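Local atomic coordinates of BPH (Thiobacillus denitrificans, PDB entry 5OVS), a protein that is a bacterial proteasome homologue that assembles into a tetradecameric double ring and probably cleaves proteins as an N-terminal threonine hydrolase. Residues T2-R7 against P142-A147; A150-P155 against E160-L165; I12-D17 against Y45-G50. All blocks are in the same frame, centred on the assembly; numbering follows the deposited sequence.

Overall arrangement
The three contacts sample three kinds of packing in a layered proteasome-type fold: helix on sheet, helix beside helix and sheet on sheet. Contact 1 sets helix 141-151 over strand 3-8, contact 2 joins the far end of that helix to helix 159-173, and contact 3 packs strand 11-16 against strand 44-48. Contacts 1 and 2 have centres about 9 Å apart, contacts 1 and 3 about 10 Å, contacts 2 and 3 about 16 Å. Thr4 OG1 probably bonds Ala163 O at 2.6 Å, tying the first two together, while Val6 O and Ala13 N, 2.7 Å apart, link the first and third. Thr1, probably the nucleophile as in relatives, touches Asp17 and Thr49.

Contact 1. Residues T2-R7 against P142-A147; sequences TVTIVR and PYALGA
Thr2 and Thr4 meet Ala144 methyl to methyl where helix 141-151, in an outer helical layer of the alpha-beta-beta-alpha sandwich that proteasome subunits share, lies over the sheet. The contact illustrates how a helix can approach a strand closely through one small side chain. Ala144 CB points toward the strand and is received by two methyls at once, 3.8 Å from Thr2 CG2 and 3.8 Å from Thr4 CG2. The two threonines reach it by different torsions: in Thr2 the methyl is anti to the backbone N, with OG1 at chi1 -58°, whereas in Thr4 it is anti to the carbonyl carbon, with OG1 at chi1 59°. Each rotation gives the methyl to the helix and sends the hydroxyl elsewhere. Thr2 OG1 bonds Ser177 OG, and Thr4 OG1 bonds Ala163 O of helix 159-173, so both buried oxygens are satisfied without help from helix 141-151. The backbones stay 7.4 Å apart at their nearest, from Thr4 CA to Ala144 CA.

All three touching residues are buried, yet the tight part is small, about 78 Å² in all. Past Thr4 the strand draws away from residues 142-147: Val6 packs instead on Tyr152, just beyond the helix, and Arg7 at the end is partly exposed. Pro142, also partly exposed, packs instead on Tyr143 of a second subunit. Within the tight part the three methyls form a nearly even triangle, whose remaining side, Thr2 CG2 to Thr4 CG2, is 4.0 Å.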
ATOM      1  N   THR K   2       7.165  35.551  -0.357  1.00 30.63           N
ATOM      2  CA  THR K   2       6.972  36.245   0.904  1.00 29.44           C
ATOM      3  C   THR K   2       6.149  37.500   0.676  1.00 28.86           C
ATOM      4  O   THR K   2       6.470  38.311  -0.192  1.00 28.21           O
ATOM      5  CB  THR K   2       8.293  36.660   1.540  1.00 29.82           C
ATOM      6  OG1 THR K   2       9.104  35.496   1.739  1.00 31.29           O
ATOM      7  CG2 THR K   2       8.047  37.334   2.888  1.00 29.70           C
ATOM      8  N   VAL K   3       5.090  37.639   1.468  1.00 27.89           N
ATOM      9  CA  VAL K   3       4.286  38.856   1.505  1.00 27.62           C
ATOM     10  C   VAL K   3       4.260  39.355   2.950  1.00 27.40           C
ATOM     11  O   VAL K   3       4.190  38.552   3.880  1.00 28.21           O
ATOM     12  CB  VAL K   3       2.847  38.629   1.002  1.00 27.30           C
ATOM     13  CG1 VAL K   3       2.828  38.401  -0.502  1.00 27.44           C
ATOM     14  CG2 VAL K   3       2.174  37.469   1.724  1.00 27.30           C
ATOM     15  N   THR K   4       4.343  40.662   3.138  1.00 26.18           N
ATOM     16  CA  THR K   4       4.332  41.230   4.467  1.00 26.43           C
ATOM     17  C   THR K   4       3.336  42.387   4.569  1.00 27.61           C
ATOM     18  O   THR K   4       2.969  43.044   3.572  1.00 27.43           O
ATOM     19  CB  THR K   4       5.723  41.727   4.888  1.00 26.02           C
ATOM     20  OG1 THR K   4       6.168  42.722   3.964  1.00 26.09           O
ATOM     21  CG2 THR K   4       6.745  40.563   4.918  1.00 25.80           C
ATOM     22  N   ILE K   5       2.898  42.628   5.794  1.00 27.71           N
ATOM     23  CA  ILE K   5       1.965  43.688   6.038  1.00 28.25           C
ATOM     24  C   ILE K   5       2.261  44.289   7.409  1.00 29.33           C
ATOM     25  O   ILE K   5       2.548  43.571   8.360  1.00 29.61           O
ATOM     26  CB  ILE K   5       0.523  43.172   5.912  1.00 27.68           C
ATOM     27  CG1 ILE K   5      -0.426  44.347   5.682  1.00 27.65           C
ATOM     28  CG2 ILE K   5       0.149  42.313   7.109  1.00 27.11           C
ATOM     29  CD1 ILE K   5      -1.760  43.934   5.131  1.00 27.87           C
ATOM     30  N   VAL K   6       2.237  45.615   7.476  1.00 30.64           N
ATOM     31  CA  VAL K   6       2.693  46.341   8.651  1.00 31.18           C
ATOM     32  C   VAL K   6       1.841  47.590   8.886  1.00 32.69           C
ATOM     33  O   VAL K   6       1.436  48.302   7.953  1.00 32.75           O
ATOM     34  CB  VAL K   6       4.164  46.751   8.526  1.00 30.85           C
ATOM     35  CG1 VAL K   6       4.616  47.482   9.781  1.00 31.25           C
ATOM     36  CG2 VAL K   6       5.043  45.532   8.262  1.00 30.62           C
ATOM     37  N   ARG K   7       1.610  47.832  10.167  1.00 34.00           N
ATOM     38  CA  ARG K   7       0.820  48.916  10.666  1.00 35.79           C
ATOM     39  C   ARG K   7       1.687  49.618  11.711  1.00 36.40           C
ATOM     40  O   ARG K   7       2.021  49.028  12.731  1.00 37.79           O
ATOM     41  CB  ARG K   7      -0.407  48.278  11.309  1.00 37.08           C
ATOM     42  CG  ARG K   7      -1.487  49.229  11.759  1.00 39.14           C
ATOM     43  CD  ARG K   7      -2.289  48.630  12.902  1.00 39.37           C
ATOM     44  NE  ARG K   7      -2.981  49.702  13.605  1.00 40.56           N
ATOM     45  CZ  ARG K   7      -4.288  49.934  13.565  1.00 40.97           C
ATOM     46  NH1 ARG K   7      -5.106  49.150  12.873  1.00 40.16           N
ATOM     47  NH2 ARG K   7      -4.782  50.960  14.245  1.00 42.28           N
ATOM     48  N   PRO K 142       8.400  32.840   8.111  1.00 25.36           N
ATOM     49  CA  PRO K 142       9.094  32.767   9.391  1.00 25.02           C
ATOM     50  C   PRO K 142      10.296  33.681   9.429  1.00 24.84           C
ATOM     51  O   PRO K 142      10.496  34.397  10.405  1.00 25.50           O
ATOM     52  CB  PRO K 142       9.473  31.287   9.517  1.00 25.72           C
ATOM     53  CG  PRO K 142       9.330  30.693   8.176  1.00 25.43           C
ATOM     54  CD  PRO K 142       8.391  31.548   7.398  1.00 25.32           C
ATOM     55  N   TYR K 143      11.059  33.693   8.350  1.00 24.67           N
ATOM     56  CA  TYR K 143      12.155  34.649   8.172  1.00 24.49           C
ATOM     57  C   TYR K 143      11.673  36.103   8.245  1.00 24.48           C
ATOM     58  O   TYR K 143      12.314  36.931   8.896  1.00 25.43           O
ATOM     59  CB  TYR K 143      12.856  34.434   6.814  1.00 24.46           C
ATOM     60  CG  TYR K 143      13.288  33.021   6.507  1.00 24.33           C
ATOM     61  CD1 TYR K 143      14.548  32.556   6.895  1.00 24.85           C
ATOM     62  CD2 TYR K 143      12.452  32.149   5.813  1.00 24.08           C
ATOM     63  CE1 TYR K 143      14.963  31.262   6.609  1.00 24.62           C
ATOM     64  CE2 TYR K 143      12.857  30.853   5.531  1.00 23.95           C
ATOM     65  CZ  TYR K 143      14.115  30.422   5.934  1.00 24.37           C
ATOM     66  OH  TYR K 143      14.522  29.151   5.666  1.00 24.23           O
ATOM     67  N   ALA K 144      10.571  36.425   7.565  1.00 23.86           N
ATOM     68  CA  ALA K 144      10.034  37.788   7.590  1.00 24.15           C
ATOM     69  C   ALA K 144       9.545  38.217   8.980  1.00 24.70           C
ATOM     70  O   ALA K 144       9.744  39.379   9.386  1.00 25.16           O
ATOM     71  CB  ALA K 144       8.914  37.952   6.569  1.00 23.77           C
ATOM     72  N   LEU K 145       8.891  37.287   9.682  1.00 24.59           N
ATOM     73  CA  LEU K 145       8.395  37.519  11.028  1.00 24.82           C
ATOM     74  C   LEU K 145       9.521  37.815  11.971  1.00 25.50           C
ATOM     75  O   LEU K 145       9.449  38.777  12.707  1.00 25.81           O
ATOM     76  CB  LEU K 145       7.638  36.303  11.563  1.00 24.61           C
ATOM     77  CG  LEU K 145       6.294  36.002  10.923  1.00 24.75           C
ATOM     78  CD1 LEU K 145       5.730  34.712  11.505  1.00 24.67           C
ATOM     79  CD2 LEU K 145       5.303  37.173  11.074  1.00 24.75           C
ATOM     80  N   GLY K 146      10.546  36.960  11.977  1.00 26.54           N
ATOM     81  CA  GLY K 146      11.721  37.180  12.806  1.00 26.87           C
ATOM     82  C   GLY K 146      12.380  38.514  12.535  1.00 28.03           C
ATOM     83  O   GLY K 146      12.744  39.249  13.460  1.00 28.54           O
ATOM     84  N   ALA K 147      12.520  38.846  11.257  1.00 28.93           N
ATOM     85  CA  ALA K 147      13.114  40.118  10.877  1.00 29.57           C
ATOM     86  C   ALA K 147      12.247  41.304  11.341  1.00 29.95           C
ATOM     87  O   ALA K 147      12.759  42.263  11.934  1.00 30.58           O
ATOM     88  CB  ALA K 147      13.352  40.164   9.377  1.00 29.28           C
TER

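Contact 2. Residues A150-P155 against E160-L165; sequences AAYRAP and EAVARL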
ATOM      1  N   ALA K 150      12.347  41.963  15.027  1.00 31.72           N
ATOM      2  CA  ALA K 150      13.551  42.684  15.425  1.00 32.18           C
ATOM      3  C   ALA K 150      13.523  44.170  15.098  1.00 33.15           C
ATOM      4  O   ALA K 150      14.129  44.959  15.806  1.00 34.58           O
ATOM      5  CB  ALA K 150      14.761  42.058  14.767  1.00 31.98           C
ATOM      6  N   ALA K 151      12.841  44.552  14.027  1.00 33.28           N
ATOM      7  CA  ALA K 151      12.908  45.915  13.503  1.00 33.76           C
ATOM      8  C   ALA K 151      11.651  46.755  13.736  1.00 33.84           C
ATOM      9  O   ALA K 151      11.636  47.946  13.430  1.00 33.71           O
ATOM     10  CB  ALA K 151      13.192  45.853  12.010  1.00 34.04           C
ATOM     11  N   TYR K 152      10.596  46.147  14.260  1.00 33.88           N
ATOM     12  CA  TYR K 152       9.314  46.837  14.349  1.00 34.88           C
ATOM     13  C   TYR K 152       9.407  48.104  15.186  1.00 37.26           C
ATOM     14  O   TYR K 152       8.838  49.141  14.837  1.00 38.04           O
ATOM     15  CB  TYR K 152       8.242  45.914  14.927  1.00 33.69           C
ATOM     16  CG  TYR K 152       6.874  46.542  14.934  1.00 33.07           C
ATOM     17  CD1 TYR K 152       6.259  46.931  13.748  1.00 33.28           C
ATOM     18  CD2 TYR K 152       6.193  46.740  16.120  1.00 32.97           C
ATOM     19  CE1 TYR K 152       4.997  47.506  13.747  1.00 33.62           C
ATOM     20  CE2 TYR K 152       4.945  47.322  16.139  1.00 33.51           C
ATOM     21  CZ  TYR K 152       4.345  47.705  14.956  1.00 33.64           C
ATOM     22  OH  TYR K 152       3.089  48.263  15.004  1.00 33.15           O
ATOM     23  N   ARG K 153      10.147  48.022  16.282  1.00 39.19           N
ATOM     24  CA  ARG K 153      10.256  49.137  17.192  1.00 41.97           C
ATOM     25  C   ARG K 153      11.532  49.941  17.000  1.00 41.25           C
ATOM     26  O   ARG K 153      11.838  50.778  17.824  1.00 44.69           O
ATOM     27  CB  ARG K 153      10.127  48.636  18.627  1.00 44.80           C
ATOM     28  CG  ARG K 153       8.827  47.882  18.841  1.00 48.13           C
ATOM     29  CD  ARG K 153       8.603  47.453  20.281  1.00 52.41           C
ATOM     30  NE  ARG K 153       7.168  47.421  20.598  1.00 56.96           N
ATOM     31  CZ  ARG K 153       6.328  46.426  20.302  1.00 58.87           C
ATOM     32  NH1 ARG K 153       6.746  45.328  19.668  1.00 60.52           N
ATOM     33  NH2 ARG K 153       5.048  46.529  20.653  1.00 58.92           N
ATOM     34  N   ALA K 154      12.266  49.722  15.917  1.00 39.50           N
ATOM     35  CA  ALA K 154      13.394  50.589  15.606  1.00 39.82           C
ATOM     36  C   ALA K 154      12.837  51.932  15.164  1.00 39.93           C
ATOM     37  O   ALA K 154      12.045  51.991  14.240  1.00 38.78           O
ATOM     38  CB  ALA K 154      14.257  49.994  14.510  1.00 39.83           C
ATOM     39  N   PRO K 155      13.249  53.022  15.827  1.00 41.65           N
ATOM     40  CA  PRO K 155      12.589  54.308  15.571  1.00 41.36           C
ATOM     41  C   PRO K 155      12.869  54.913  14.201  1.00 41.29           C
ATOM     42  O   PRO K 155      12.059  55.694  13.698  1.00 41.63           O
ATOM     43  CB  PRO K 155      13.123  55.219  16.683  1.00 42.74           C
ATOM     44  CG  PRO K 155      14.327  54.534  17.254  1.00 43.00           C
ATOM     45  CD  PRO K 155      14.181  53.074  16.971  1.00 41.90           C
ATOM     46  N   GLU K 160       6.641  50.947   6.020  1.00 34.15           N
ATOM     47  CA  GLU K 160       7.113  50.443   4.735  1.00 33.91           C
ATOM     48  C   GLU K 160       8.511  49.818   4.836  1.00 33.25           C
ATOM     49  O   GLU K 160       8.764  48.754   4.297  1.00 33.33           O
ATOM     50  CB  GLU K 160       7.085  51.541   3.687  1.00 34.33           C
ATOM     51  CG  GLU K 160       7.468  51.053   2.302  1.00 35.08           C
ATOM     52  CD  GLU K 160       7.107  52.031   1.207  1.00 35.83           C
ATOM     53  OE1 GLU K 160       7.075  53.251   1.466  1.00 36.32           O
ATOM     54  OE2 GLU K 160       6.859  51.572   0.080  1.00 36.64           O
ATOM     55  N   ALA K 161       9.412  50.476   5.542  1.00 33.35           N
ATOM     56  CA  ALA K 161      10.764  49.962   5.711  1.00 32.89           C
ATOM     57  C   ALA K 161      10.761  48.647   6.466  1.00 31.99           C
ATOM     58  O   ALA K 161      11.568  47.764   6.190  1.00 31.73           O
ATOM     59  CB  ALA K 161      11.626  50.989   6.435  1.00 33.33           C
ATOM     60  N   VAL K 162       9.847  48.514   7.419  1.00 31.67           N
ATOM     61  CA  VAL K 162       9.732  47.270   8.176  1.00 31.08           C
ATOM     62  C   VAL K 162       9.136  46.143   7.321  1.00 30.69           C
ATOM     63  O   VAL K 162       9.614  44.990   7.371  1.00 30.23           O
ATOM     64  CB  VAL K 162       8.926  47.465   9.468  1.00 30.82           C
ATOM     65  CG1 VAL K 162       8.740  46.138  10.182  1.00 30.42           C
ATOM     66  CG2 VAL K 162       9.641  48.463  10.372  1.00 31.20           C
ATOM     67  N   ALA K 163       8.106  46.476   6.543  1.00 29.93           N
ATOM     68  CA  ALA K 163       7.464  45.514   5.639  1.00 29.82           C
ATOM     69  C   ALA K 163       8.452  45.023   4.602  1.00 29.92           C
ATOM     70  O   ALA K 163       8.542  43.831   4.345  1.00 28.86           O
ATOM     71  CB  ALA K 163       6.269  46.147   4.951  1.00 29.85           C
ATOM     72  N   ARG K 164       9.206  45.956   4.024  1.00 31.16           N
ATOM     73  CA  ARG K 164      10.218  45.616   3.027  1.00 31.89           C
ATOM     74  C   ARG K 164      11.308  44.766   3.644  1.00 31.93           C
ATOM     75  O   ARG K 164      11.735  43.780   3.058  1.00 32.55           O
ATOM     76  CB  ARG K 164      10.840  46.870   2.422  1.00 32.11           C
ATOM     77  CG  ARG K 164       9.896  47.654   1.528  1.00 32.26           C
ATOM     78  CD  ARG K 164      10.535  48.963   1.121  1.00 32.58           C
ATOM     79  NE  ARG K 164      11.693  48.732   0.270  1.00 32.66           N
ATOM     80  CZ  ARG K 164      11.636  48.392  -1.018  1.00 33.07           C
ATOM     81  NH1 ARG K 164      10.471  48.238  -1.643  1.00 32.46           N
ATOM     82  NH2 ARG K 164      12.761  48.187  -1.691  1.00 33.61           N
ATOM     83  N   LEU K 165      11.770  45.153   4.822  1.00 31.84           N
ATOM     84  CA  LEU K 165      12.834  44.405   5.466  1.00 32.31           C
ATOM     85  C   LEU K 165      12.409  42.948   5.660  1.00 31.43           C
ATOM     86  O   LEU K 165      13.224  42.046   5.538  1.00 31.44           O
ATOM     87  CB  LEU K 165      13.247  45.054   6.791  1.00 32.90           C
ATOM     88  CG  LEU K 165      14.493  44.435   7.445  1.00 34.14           C
ATOM     89  CD1 LEU K 165      15.729  44.656   6.586  1.00 34.86           C
ATOM     90  CD2 LEU K 165      14.727  44.992   8.839  1.00 34.76           C
TER
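A chi1 of 176° turns Val162 CG1 opposite the backbone N, and its two methyls splay toward the turn from Ala151 to Ala154; Leu165, one helical turn further on, swings CG anti to its own N (chi1 -172°) to bring CD2 to the same side. Both branches of Val162 are used. CG2 comes up to the carbonyl oxygen of Ala151, at 3.7 Å, while CG1 lies at the edge of the Tyr152 ring, near its plane, 4.4 Å from CD1. Leu165 makes the closer apolar touch, CD2 against Ala151 CB at 3.6 Å. Ala151 is therefore engaged twice, by its methyl and by its carbonyl oxygen.

That oxygen has a structural task as well: it accepts Ala154 N at 3.1 Å, closing a type I beta turn. Tyr152 directs its CB away from helix 159-173, but its backbone passes close, with CA 6.2 Å from Val162 CA. Its ring is held at the far end, where OH bonds Arg7 O on strand 3-8, and on another side CD2 sits over one face of the Arg153 guanidinium, 3.8 Å above the plane and offset toward the rim.

Leu157, in the connection between the helices, packs on both Ala151 and Val162. Leu165 and Ala150 each also touch the other's counterpart in a second subunit, a reciprocal pairing consistent with a twofold contact. The whole is two successive helices running in roughly opposed senses, joined by a short connection and together covering one sheet of the proteasome-type sandwich.

Contact 3. Residues I12-D17 against Y45-G50; sequences IAIAAD and YVAITG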
ATOM      1  N   ILE K  12       0.142  52.479   7.064  1.00 35.22           N
ATOM      2  CA  ILE K  12      -0.025  51.067   6.760  1.00 33.14           C
ATOM      3  C   ILE K  12       0.809  50.750   5.537  1.00 32.25           C
ATOM      4  O   ILE K  12       0.778  51.489   4.560  1.00 31.64           O
ATOM      5  CB  ILE K  12      -1.510  50.716   6.537  1.00 33.53           C
ATOM      6  CG1 ILE K  12      -2.221  50.596   7.887  1.00 34.04           C
ATOM      7  CG2 ILE K  12      -1.666  49.429   5.746  1.00 33.18           C
ATOM      8  CD1 ILE K  12      -3.735  50.568   7.802  1.00 34.56           C
ATOM      9  N   ALA K  13       1.574  49.659   5.602  1.00 31.06           N
ATOM     10  CA  ALA K  13       2.385  49.233   4.469  1.00 30.11           C
ATOM     11  C   ALA K  13       2.204  47.765   4.160  1.00 29.30           C
ATOM     12  O   ALA K  13       1.753  46.991   4.998  1.00 28.65           O
ATOM     13  CB  ALA K  13       3.847  49.533   4.704  1.00 29.97           C
ATOM     14  N   ILE K  14       2.539  47.407   2.927  1.00 29.19           N
ATOM     15  CA  ILE K  14       2.391  46.047   2.442  1.00 29.00           C
ATOM     16  C   ILE K  14       3.492  45.799   1.418  1.00 29.82           C
ATOM     17  O   ILE K  14       3.809  46.685   0.611  1.00 30.32           O
ATOM     18  CB  ILE K  14       0.972  45.798   1.872  1.00 28.84           C
ATOM     19  CG1 ILE K  14       0.775  44.322   1.529  1.00 28.00           C
ATOM     20  CG2 ILE K  14       0.675  46.688   0.665  1.00 29.53           C
ATOM     21  CD1 ILE K  14      -0.653  43.951   1.206  1.00 27.67           C
ATOM     22  N   ALA K  15       4.121  44.622   1.485  1.00 30.13           N
ATOM     23  CA  ALA K  15       5.223  44.311   0.569  1.00 29.69           C
ATOM     24  C   ALA K  15       5.194  42.876   0.066  1.00 29.30           C
ATOM     25  O   ALA K  15       4.447  42.043   0.566  1.00 29.11           O
ATOM     26  CB  ALA K  15       6.557  44.618   1.225  1.00 29.35           C
ATOM     27  N   ALA K  16       6.002  42.605  -0.949  1.00 29.74           N
ATOM     28  CA  ALA K  16       6.100  41.267  -1.514  1.00 30.75           C
ATOM     29  C   ALA K  16       7.398  41.146  -2.271  1.00 31.26           C
ATOM     30  O   ALA K  16       7.914  42.133  -2.790  1.00 32.45           O
ATOM     31  CB  ALA K  16       4.928  40.970  -2.440  1.00 30.68           C
ATOM     32  N   ASP K  17       7.928  39.932  -2.325  1.00 30.94           N
ATOM     33  CA  ASP K  17       9.044  39.657  -3.211  1.00 31.44           C
ATOM     34  C   ASP K  17       8.477  39.559  -4.640  1.00 31.00           C
ATOM     35  O   ASP K  17       7.284  39.723  -4.850  1.00 31.05           O
ATOM     36  CB  ASP K  17       9.794  38.385  -2.774  1.00 31.12           C
ATOM     37  CG  ASP K  17       9.240  37.143  -3.399  1.00 31.36           C
ATOM     38  OD1 ASP K  17       8.152  36.673  -2.991  1.00 30.48           O
ATOM     39  OD2 ASP K  17       9.906  36.636  -4.318  1.00 32.52           O
ATOM     40  N   TYR K  45      -5.024  46.825  -1.179  1.00 36.50           N
ATOM     41  CA  TYR K  45      -3.999  46.100  -1.913  1.00 36.60           C
ATOM     42  C   TYR K  45      -4.014  44.693  -1.392  1.00 35.27           C
ATOM     43  O   TYR K  45      -4.012  44.487  -0.182  1.00 35.59           O
ATOM     44  CB  TYR K  45      -2.621  46.687  -1.681  1.00 38.14           C
ATOM     45  CG  TYR K  45      -2.434  48.058  -2.271  1.00 40.32           C
ATOM     46  CD1 TYR K  45      -2.268  48.237  -3.637  1.00 42.06           C
ATOM     47  CD2 TYR K  45      -2.408  49.174  -1.459  1.00 42.23           C
ATOM     48  CE1 TYR K  45      -2.089  49.503  -4.176  1.00 43.79           C
ATOM     49  CE2 TYR K  45      -2.229  50.441  -1.986  1.00 44.22           C
ATOM     50  CZ  TYR K  45      -2.072  50.600  -3.340  1.00 45.04           C
ATOM     51  OH  TYR K  45      -1.898  51.866  -3.847  1.00 49.49           O
ATOM     52  N   VAL K  46      -4.034  43.729  -2.303  1.00 33.62           N
ATOM     53  CA  VAL K  46      -4.064  42.329  -1.942  1.00 32.44           C
ATOM     54  C   VAL K  46      -2.770  41.666  -2.414  1.00 31.61           C
ATOM     55  O   VAL K  46      -2.435  41.717  -3.594  1.00 31.50           O
ATOM     56  CB  VAL K  46      -5.298  41.623  -2.538  1.00 32.38           C
ATOM     57  CG1 VAL K  46      -5.395  40.183  -2.042  1.00 31.95           C
ATOM     58  CG2 VAL K  46      -6.559  42.391  -2.178  1.00 32.82           C
ATOM     59  N   ALA K  47      -2.051  41.071  -1.467  1.00 30.58           N
ATOM     60  CA  ALA K  47      -0.787  40.399  -1.723  1.00 30.85           C
ATOM     61  C   ALA K  47      -1.037  38.906  -1.637  1.00 30.24           C
ATOM     62  O   ALA K  47      -1.599  38.432  -0.655  1.00 29.36           O
ATOM     63  CB  ALA K  47       0.255  40.827  -0.704  1.00 30.78           C
ATOM     64  N   ILE K  48      -0.626  38.176  -2.670  1.00 30.64           N
ATOM     65  CA  ILE K  48      -1.113  36.819  -2.895  1.00 31.03           C
ATOM     66  C   ILE K  48       0.030  35.808  -2.917  1.00 31.02           C
ATOM     67  O   ILE K  48       1.012  36.029  -3.591  1.00 31.48           O
ATOM     68  CB  ILE K  48      -1.895  36.749  -4.212  1.00 31.53           C
ATOM     69  CG1 ILE K  48      -3.027  37.795  -4.204  1.00 32.66           C
ATOM     70  CG2 ILE K  48      -2.453  35.352  -4.414  1.00 31.93           C
ATOM     71  CD1 ILE K  48      -3.635  38.112  -5.561  1.00 33.52           C
ATOM     72  N   THR K  49      -0.100  34.721  -2.154  1.00 32.02           N
ATOM     73  CA  THR K  49       0.893  33.633  -2.133  1.00 32.79           C
ATOM     74  C   THR K  49       0.276  32.385  -2.765  1.00 34.02           C
ATOM     75  O   THR K  49      -0.940  32.309  -2.927  1.00 35.83           O
ATOM     76  CB  THR K  49       1.331  33.288  -0.700  1.00 33.21           C
ATOM     77  OG1 THR K  49       0.286  32.578  -0.025  1.00 33.96           O
ATOM     78  CG2 THR K  49       1.650  34.536   0.083  1.00 33.01           C
ATOM     79  N   GLY K  50       1.107  31.405  -3.109  1.00 34.26           N
ATOM     80  CA  GLY K  50       0.640  30.193  -3.796  1.00 34.68           C
ATOM     81  C   GLY K  50       1.002  30.256  -5.263  1.00 34.84           C
ATOM     82  O   GLY K  50       1.914  30.977  -5.634  1.00 34.86           O
TER
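Strands 11-16 and 44-48 run in broadly the same direction in facing sheets, with Ile14 CA 7.7 Å from Tyr45 CA and equally far from Ala47 CA, and no hydrogen bond joins the two segments. This is sheet-on-sheet packing, the interior of the proteasome-like alpha-beta-beta-alpha sandwich, and it shows how one branched residue can bridge two facing strands. CG1 of Ile14 is anti to the backbone N (chi1 -173°) and the chain continues extended, which carries CD1 onto strand 44-48, 3.7 Å from Tyr45 O and 3.8 Å from Ala47 CB. The other branch, CG2, lies 4.0 Å from Tyr45 CB, the two side chains crossing at a slant; the Tyr45 ring leads away to stack on Phe184. Cut back to an alanine here, Ile14 would lose both branches, which is likely to open a gap between the sheets and leave the Ala47 methyl and Tyr45 CB uncovered. Further along, Asp17, which touches Thr1, forms a salt bridge from OD1 to Lys37 NZ, consistent with the active site of N-terminal threonine hydrolases. At the interface, Ala47 CB also lies 4.2 Å from Ile14 CG1.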